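Local coordinates for AtxE2 (Asticcacaulis excentricus, PDB 5TXE), which hydrolyses the isopeptide bond of the lasso peptides astexin-2 and astexin-3, recognising their knotted shape and turning them into linear peptides, at residues I435-S440 with A530-F535; D450-L455 with G522-A527. The protein carries 1 engineered substitution. All blocks are in the same frame, centred on the assembly; numbering follows the deposited sequence.

Contact 1 of 2, residues I435-S440 with A530-F535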
ATOM      1  N   ILE A 435       3.383 -18.834   2.094  1.00 26.76           N
ATOM      2  CA  ILE A 435       3.628 -17.791   1.096  1.00 26.92           C
ATOM      3  C   ILE A 435       2.782 -16.555   1.426  1.00 25.59           C
ATOM      4  O   ILE A 435       1.555 -16.669   1.602  1.00 23.86           O
ATOM      5  CB  ILE A 435       3.299 -18.298  -0.298  1.00 27.32           C
ATOM      6  CG1 ILE A 435       4.151 -19.532  -0.624  1.00 29.63           C
ATOM      7  CG2 ILE A 435       3.558 -17.224  -1.294  1.00 28.47           C
ATOM      8  CD1 ILE A 435       3.681 -20.276  -1.855  1.00 30.92           C
ATOM      9  N   VAL A 436       3.465 -15.407   1.546  1.00 23.54           N
ATOM     10  CA  VAL A 436       2.878 -14.110   1.787  1.00 24.56           C
ATOM     11  C   VAL A 436       3.121 -13.259   0.526  1.00 28.72           C
ATOM     12  O   VAL A 436       4.236 -13.256   0.006  1.00 32.37           O
ATOM     13  CB  VAL A 436       3.477 -13.462   2.998  1.00 24.14           C
ATOM     14  CG1 VAL A 436       2.940 -12.077   3.238  1.00 25.94           C
ATOM     15  CG2 VAL A 436       3.247 -14.307   4.194  1.00 25.06           C
ATOM     16  N   GLN A 437       2.091 -12.549   0.046  1.00 24.01           N
ATOM     17  CA  GLN A 437       2.162 -11.763  -1.157  1.00 25.97           C
ATOM     18  C   GLN A 437       1.829 -10.262  -0.906  1.00 28.81           C
ATOM     19  O   GLN A 437       1.280  -9.924   0.131  1.00 27.85           O
ATOM     20  CB  GLN A 437       1.142 -12.301  -2.160  1.00 27.09           C
ATOM     21  CG  GLN A 437       1.079 -13.791  -2.314  1.00 26.75           C
ATOM     22  CD  GLN A 437       0.073 -14.169  -3.381  1.00 28.79           C
ATOM     23  OE1 GLN A 437       0.287 -13.915  -4.575  1.00 28.39           O
ATOM     24  NE2 GLN A 437      -1.046 -14.737  -2.965  1.00 27.57           N
ATOM     25  N   TYR A 438       2.050  -9.358  -1.868  1.00 30.07           N
ATOM     26  CA  TYR A 438       2.707  -9.620  -3.150  1.00 32.52           C
ATOM     27  C   TYR A 438       3.762  -8.580  -3.465  1.00 33.20           C
ATOM     28  O   TYR A 438       4.135  -8.432  -4.632  1.00 32.22           O
ATOM     29  CB  TYR A 438       1.718  -9.663  -4.312  1.00 32.13           C
ATOM     30  CG  TYR A 438       0.674  -8.552  -4.357  1.00 33.94           C
ATOM     31  CD1 TYR A 438       0.919  -7.345  -5.036  1.00 34.31           C
ATOM     32  CD2 TYR A 438      -0.567  -8.706  -3.722  1.00 31.97           C
ATOM     33  CE1 TYR A 438      -0.035  -6.352  -5.076  1.00 38.65           C
ATOM     34  CE2 TYR A 438      -1.522  -7.718  -3.780  1.00 33.40           C
ATOM     35  CZ  TYR A 438      -1.274  -6.553  -4.464  1.00 36.40           C
ATOM     36  OH  TYR A 438      -2.237  -5.584  -4.521  1.00 38.99           O
ATOM     37  N   SER A 439       4.220  -7.872  -2.425  1.00 32.30           N
ATOM     38  CA  SER A 439       5.379  -7.024  -2.531  1.00 36.20           C
ATOM     39  C   SER A 439       6.319  -7.242  -1.363  1.00 37.84           C
ATOM     40  O   SER A 439       5.901  -7.402  -0.206  1.00 38.70           O
ATOM     41  CB  SER A 439       5.096  -5.533  -2.719  1.00 39.22           C
ATOM     42  OG  SER A 439       3.995  -5.128  -2.010  1.00 44.68           O
ATOM     43  N   SER A 440       7.605  -7.234  -1.702  1.00 35.44           N
ATOM     44  CA  SER A 440       8.655  -7.549  -0.766  1.00 36.34           C
ATOM     45  C   SER A 440       9.818  -6.570  -0.843  1.00 32.52           C
ATOM     46  O   SER A 440      10.957  -6.968  -0.625  1.00 33.56           O
ATOM     47  CB  SER A 440       9.173  -8.985  -0.988  1.00 35.36           C
ATOM     48  OG  SER A 440       9.814  -9.413   0.214  1.00 38.71           O
ATOM     49  N   ALA A 530      -5.363 -12.103  -3.277  1.00 25.37           N
ATOM     50  CA  ALA A 530      -6.524 -12.921  -3.045  1.00 25.31           C
ATOM     51  C   ALA A 530      -6.940 -13.604  -4.331  1.00 24.40           C
ATOM     52  O   ALA A 530      -7.339 -14.762  -4.312  1.00 22.63           O
ATOM     53  CB  ALA A 530      -7.677 -12.104  -2.522  1.00 25.30           C
ATOM     54  N   THR A 531      -6.910 -12.856  -5.422  1.00 24.25           N
ATOM     55  CA  THR A 531      -7.271 -13.413  -6.738  1.00 26.11           C
ATOM     56  C   THR A 531      -6.348 -14.613  -7.037  1.00 25.40           C
ATOM     57  O   THR A 531      -6.764 -15.656  -7.559  1.00 25.38           O
ATOM     58  CB  THR A 531      -7.121 -12.327  -7.797  1.00 28.17           C
ATOM     59  OG1 THR A 531      -7.823 -11.140  -7.386  1.00 29.95           O
ATOM     60  CG2 THR A 531      -7.639 -12.746  -9.146  1.00 26.84           C
ATOM     61  N   THR A 532      -5.081 -14.465  -6.686  1.00 23.27           N
ATOM     62  CA  THR A 532      -4.110 -15.513  -6.932  1.00 26.35           C
ATOM     63  C   THR A 532      -4.443 -16.700  -6.075  1.00 24.87           C
ATOM     64  O   THR A 532      -4.303 -17.803  -6.493  1.00 26.51           O
ATOM     65  CB  THR A 532      -2.666 -14.992  -6.676  1.00 26.97           C
ATOM     66  OG1 THR A 532      -2.307 -14.095  -7.720  1.00 26.09           O
ATOM     67  CG2 THR A 532      -1.661 -16.094  -6.596  1.00 26.83           C
ATOM     68  N   VAL A 533      -4.882 -16.478  -4.859  1.00 24.16           N
ATOM     69  CA  VAL A 533      -5.280 -17.598  -4.047  1.00 26.06           C
ATOM     70  C   VAL A 533      -6.416 -18.358  -4.664  1.00 24.91           C
ATOM     71  O   VAL A 533      -6.414 -19.582  -4.647  1.00 23.35           O
ATOM     72  CB  VAL A 533      -5.750 -17.181  -2.680  1.00 27.81           C
ATOM     73  CG1 VAL A 533      -6.289 -18.372  -1.911  1.00 25.90           C
ATOM     74  CG2 VAL A 533      -4.585 -16.559  -1.910  1.00 30.47           C
ATOM     75  N   HIS A 534      -7.394 -17.650  -5.201  1.00 26.06           N
ATOM     76  CA  HIS A 534      -8.610 -18.321  -5.696  1.00 29.15           C
ATOM     77  C   HIS A 534      -8.221 -19.126  -6.923  1.00 25.45           C
ATOM     78  O   HIS A 534      -8.568 -20.289  -7.052  1.00 24.85           O
ATOM     79  CB  HIS A 534      -9.766 -17.336  -6.017  1.00 27.43           C
ATOM     80  CG  HIS A 534     -10.105 -16.412  -4.886  1.00 33.29           C
ATOM     81  ND1 HIS A 534     -10.509 -15.105  -5.083  1.00 35.29           N
ATOM     82  CD2 HIS A 534     -10.011 -16.582  -3.547  1.00 32.08           C
ATOM     83  CE1 HIS A 534     -10.691 -14.539  -3.908  1.00 34.64           C
ATOM     84  NE2 HIS A 534     -10.383 -15.411  -2.965  1.00 31.50           N
ATOM     85  N   PHE A 535      -7.504 -18.462  -7.801  1.00 23.09           N
ATOM     86  CA  PHE A 535      -6.950 -19.109  -9.023  1.00 24.52           C
ATOM     87  C   PHE A 535      -6.082 -20.301  -8.687  1.00 23.62           C
ATOM     88  O   PHE A 535      -6.163 -21.347  -9.311  1.00 25.60           O
ATOM     89  CB  PHE A 535      -6.119 -18.087  -9.834  1.00 23.83           C
ATOM     90  CG  PHE A 535      -5.794 -18.532 -11.228  1.00 25.51           C
ATOM     91  CD1 PHE A 535      -6.715 -18.370 -12.240  1.00 24.72           C
ATOM     92  CD2 PHE A 535      -4.612 -19.206 -11.497  1.00 26.50           C
ATOM     93  CE1 PHE A 535      -6.436 -18.787 -13.527  1.00 27.50           C
ATOM     94  CE2 PHE A 535      -4.290 -19.607 -12.786  1.00 29.67           C
ATOM     95  CZ  PHE A 535      -5.215 -19.400 -13.802  1.00 28.44           C
TER
HETATM   96  O   HOH W   1      -0.334 -12.503  -6.612  1.00 36.80           O
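Q437, just past V436, reaches across to T532 on helix 528-539, and the tight part of the contact is the end of its amide. OE1 of Q437 lies 3.6 Å from CG2 of T532, while NE2 of Q437 is 3.9 Å from that same carbon, CG2 of T532. CD stands farther back than either, so the methyl faces the outer end of the amide between its polar atoms. With CG anti to the carbonyl carbon (chi1 -45°) and an extended chain beyond it (chi2 -177°), the amide is carried across to the helix. V533 adds a looser touch, its CG2 resting 4.1 Å from NE2 of Q437. The helix here is the one that follows the nucleophile in an alpha/beta-hydrolase fold, and the segment 435-440 leaves a neighbouring strand of the same central sheet. Beside the methyl the direct packing gives way to a bridging water, which donates to OE1 of Q437 at 2.6 Å and is hydrogen-bonded to OG1 of T532 at 2.8 Å. R496 also bonds that hydroxyl. On the nitrogen side, NE2 of Q437 meets O of T524, a probable hydrogen bond that fixes which way round the amide lies. Cut back to an alanine, this position would probably leave the T524 carbonyl and the water each short of a partner and open a gap in front of the T532 methyl. Next along, after a cis peptide bond, Y438 stacks edge-to-face with an aromatic side chain of the bound lasso peptide; this tyrosine stabilises the alkoxide intermediate.

Contact 2 of 2, residues D450-L455 with G522-A527; sequences DENPIL and GLTGLA. Engineered in segment 522-527: A527 (natural residue Ser).
N452 lays its amide broadside against T524, and this van der Waals packing forms the main direct touch. CG of N452 is 3.4 Å from CB of T524, and OD1 of N452 comes within 3.1 Å of the methyl CG2 of T524. Beside them the stem of E451 crosses the L526 side chain at about a right angle, though the modelled spacing there is doubtful.

The polar links run through a water or to other parts of the fold. ND2 of N452 donates to a water at 3.0 Å, and that water donates in turn to O of G525, also at 3.0 Å. OG1 of T524, set between its backbone N and carbonyl carbon (chi1 66°), bonds O of I435 on the adjacent strand. E451 forms a salt bridge through OE1 with K640.

Strand 521-525 runs here into the nucleophile elbow, where A527, engineered from the nucleophilic serine, has phi/psi of 62/-120° just before helix 528-539. No direct hydrogen bond joins 450-455 to 522-527, so the loop is held against the strand's end by side-chain packing and one bridging water, with the E451 carboxylate paired to K640, beyond both segments.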
ATOM      1  N   ASP A 450      -0.929  -5.683   5.143  1.00 26.70           N
ATOM      2  CA  ASP A 450      -0.521  -6.024   6.501  1.00 28.17           C
ATOM      3  C   ASP A 450      -1.465  -7.027   7.187  1.00 27.76           C
ATOM      4  O   ASP A 450      -2.076  -6.735   8.216  1.00 29.00           O
ATOM      5  CB  ASP A 450      -0.316  -4.738   7.361  1.00 28.90           C
ATOM      6  CG  ASP A 450       0.353  -5.065   8.729  1.00 29.35           C
ATOM      7  OD1 ASP A 450       0.635  -6.284   8.955  1.00 28.57           O
ATOM      8  OD2 ASP A 450       0.519  -4.141   9.573  1.00 33.73           O
ATOM      9  N   GLU A 451      -1.574  -8.214   6.597  1.00 27.96           N
ATOM     10  CA  GLU A 451      -2.531  -9.225   7.033  1.00 29.67           C
ATOM     11  C   GLU A 451      -1.848 -10.514   7.491  1.00 27.23           C
ATOM     12  O   GLU A 451      -2.466 -11.322   8.188  1.00 26.41           O
ATOM     13  CB  GLU A 451      -3.337  -9.720   5.829  1.00 33.29           C
ATOM     14  CG  GLU A 451      -4.669  -9.176   5.506  1.00 38.43           C
ATOM     15  CD  GLU A 451      -5.742  -9.231   6.611  1.00 40.19           C
ATOM     16  OE1 GLU A 451      -6.730 -10.091   6.594  1.00 30.01           O
ATOM     17  OE2 GLU A 451      -5.629  -8.266   7.398  1.00 35.11           O
ATOM     18  N   ASN A 452      -0.657 -10.787   6.974  1.00 24.13           N
ATOM     19  CA  ASN A 452      -0.053 -12.096   7.175  1.00 27.00           C
ATOM     20  C   ASN A 452       1.325 -11.933   7.741  1.00 27.69           C
ATOM     21  O   ASN A 452       2.226 -11.504   7.029  1.00 29.52           O
ATOM     22  CB  ASN A 452      -0.023 -12.864   5.868  1.00 27.80           C
ATOM     23  CG  ASN A 452      -1.437 -13.212   5.379  1.00 25.78           C
ATOM     24  OD1 ASN A 452      -2.032 -14.157   5.862  1.00 22.24           O
ATOM     25  ND2 ASN A 452      -1.981 -12.399   4.452  1.00 26.38           N
ATOM     26  N   PRO A 453       1.506 -12.277   9.015  1.00 26.25           N
ATOM     27  CA  PRO A 453       2.659 -11.781   9.796  1.00 27.18           C
ATOM     28  C   PRO A 453       3.985 -12.576   9.570  1.00 25.72           C
ATOM     29  O   PRO A 453       4.132 -13.724  10.024  1.00 25.22           O
ATOM     30  CB  PRO A 453       2.169 -11.936  11.222  1.00 24.48           C
ATOM     31  CG  PRO A 453       1.294 -13.102  11.169  1.00 24.30           C
ATOM     32  CD  PRO A 453       0.618 -13.102   9.839  1.00 26.15           C
ATOM     33  N   ILE A 454       4.918 -11.972   8.869  1.00 22.80           N
ATOM     34  CA  ILE A 454       5.979 -12.738   8.248  1.00 23.25           C
ATOM     35  C   ILE A 454       6.957 -13.212   9.299  1.00 24.76           C
ATOM     36  O   ILE A 454       7.225 -14.402   9.414  1.00 27.44           O
ATOM     37  CB  ILE A 454       6.666 -11.871   7.180  1.00 25.63           C
ATOM     38  CG1 ILE A 454       5.750 -11.792   5.989  1.00 22.76           C
ATOM     39  CG2 ILE A 454       8.016 -12.484   6.761  1.00 24.65           C
ATOM     40  CD1 ILE A 454       6.118 -10.696   5.041  1.00 25.42           C
ATOM     41  N   LEU A 455       7.443 -12.296  10.110  1.00 23.77           N
ATOM     42  CA  LEU A 455       8.440 -12.686  11.089  1.00 26.49           C
ATOM     43  C   LEU A 455       7.847 -13.593  12.144  1.00 27.39           C
ATOM     44  O   LEU A 455       8.440 -14.602  12.454  1.00 26.80           O
ATOM     45  CB  LEU A 455       9.138 -11.429  11.679  1.00 32.32           C
ATOM     46  CG  LEU A 455       9.806 -10.473  10.636  1.00 34.99           C
ATOM     47  CD1 LEU A 455      10.463  -9.249  11.313  1.00 33.31           C
ATOM     48  CD2 LEU A 455      10.858 -11.226   9.840  1.00 32.65           C
ATOM     49  N   GLY A 522       1.448 -23.520   2.385  1.00 27.54           N
ATOM     50  CA  GLY A 522       0.330 -22.648   2.630  1.00 28.14           C
ATOM     51  C   GLY A 522       0.428 -21.410   1.786  1.00 27.19           C
ATOM     52  O   GLY A 522       1.525 -20.922   1.519  1.00 26.66           O
ATOM     53  N   LEU A 523      -0.728 -20.874   1.404  1.00 23.24           N
ATOM     54  CA  LEU A 523      -0.771 -19.690   0.610  1.00 24.22           C
ATOM     55  C   LEU A 523      -1.722 -18.652   1.225  1.00 26.42           C
ATOM     56  O   LEU A 523      -2.811 -19.021   1.612  1.00 22.05           O
ATOM     57  CB  LEU A 523      -1.238 -20.046  -0.788  1.00 23.36           C
ATOM     58  CG  LEU A 523      -1.371 -18.944  -1.784  1.00 23.97           C
ATOM     59  CD1 LEU A 523      -0.017 -18.328  -2.128  1.00 26.31           C
ATOM     60  CD2 LEU A 523      -2.012 -19.484  -3.053  1.00 27.19           C
ATOM     61  N   THR A 524      -1.289 -17.376   1.263  1.00 24.85           N
ATOM     62  CA  THR A 524      -2.086 -16.292   1.772  1.00 24.00           C
ATOM     63  C   THR A 524      -2.250 -15.254   0.663  1.00 25.69           C
ATOM     64  O   THR A 524      -1.444 -15.177  -0.227  1.00 23.71           O
ATOM     65  CB  THR A 524      -1.485 -15.575   2.981  1.00 23.07           C
ATOM     66  OG1 THR A 524      -0.289 -14.895   2.620  1.00 23.15           O
ATOM     67  CG2 THR A 524      -1.169 -16.524   4.066  1.00 24.65           C
ATOM     68  N   GLY A 525      -3.309 -14.472   0.726  1.00 24.86           N
ATOM     69  CA  GLY A 525      -3.460 -13.343  -0.174  1.00 25.58           C
ATOM     70  C   GLY A 525      -4.506 -12.318   0.254  1.00 25.93           C
ATOM     71  O   GLY A 525      -5.491 -12.655   0.912  1.00 24.51           O
ATOM     72  N   LEU A 526      -4.230 -11.069  -0.080  1.00 25.19           N
ATOM     73  CA  LEU A 526      -5.135  -9.956   0.051  1.00 25.46           C
ATOM     74  C   LEU A 526      -5.049  -9.150  -1.240  1.00 25.92           C
ATOM     75  O   LEU A 526      -3.991  -9.014  -1.846  1.00 25.94           O
ATOM     76  CB  LEU A 526      -4.737  -9.104   1.248  1.00 25.68           C
ATOM     77  CG  LEU A 526      -5.549  -7.828   1.446  1.00 28.59           C
ATOM     78  CD1 LEU A 526      -5.628  -7.522   2.940  1.00 28.47           C
ATOM     79  CD2 LEU A 526      -4.928  -6.628   0.741  1.00 27.42           C
ATOM     80  N   ALA A 527      -6.187  -8.627  -1.680  1.00 27.67           N
ATOM     81  CA  ALA A 527      -6.283  -7.821  -2.897  1.00 27.30           C
ATOM     82  C   ALA A 527      -5.871  -8.665  -4.119  1.00 28.32           C
ATOM     83  O   ALA A 527      -6.421  -9.736  -4.319  1.00 31.43           O
ATOM     84  CB  ALA A 527      -5.467  -6.541  -2.747  1.00 26.41           C
TER
HETATM   85  O   HOH W   2      -4.808 -13.154   3.757  1.00 28.95           O

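Overall arrangement
Both contacts are buried, their centres about 8 Å apart; contact 1 starts from strand 431-436 and contact 2 uses its parallel neighbour 521-525. Contact 1 joins segment 435-440 to helix 528-539, beyond the nucleophile elbow; contact 2 sets the loop before helix 454-459 against strand 521-525 as it enters that elbow. T524 ties them together through its carbonyl and hydroxyl, both bonded to residues of 435-440. In each an amide side chain meets a threonine and a water bridges the segments, but the water of contact 1 leads from a glutamine to a helix hydroxyl, that of contact 2 from an asparagine to a strand carbonyl, and contact 2 adds a glutamate.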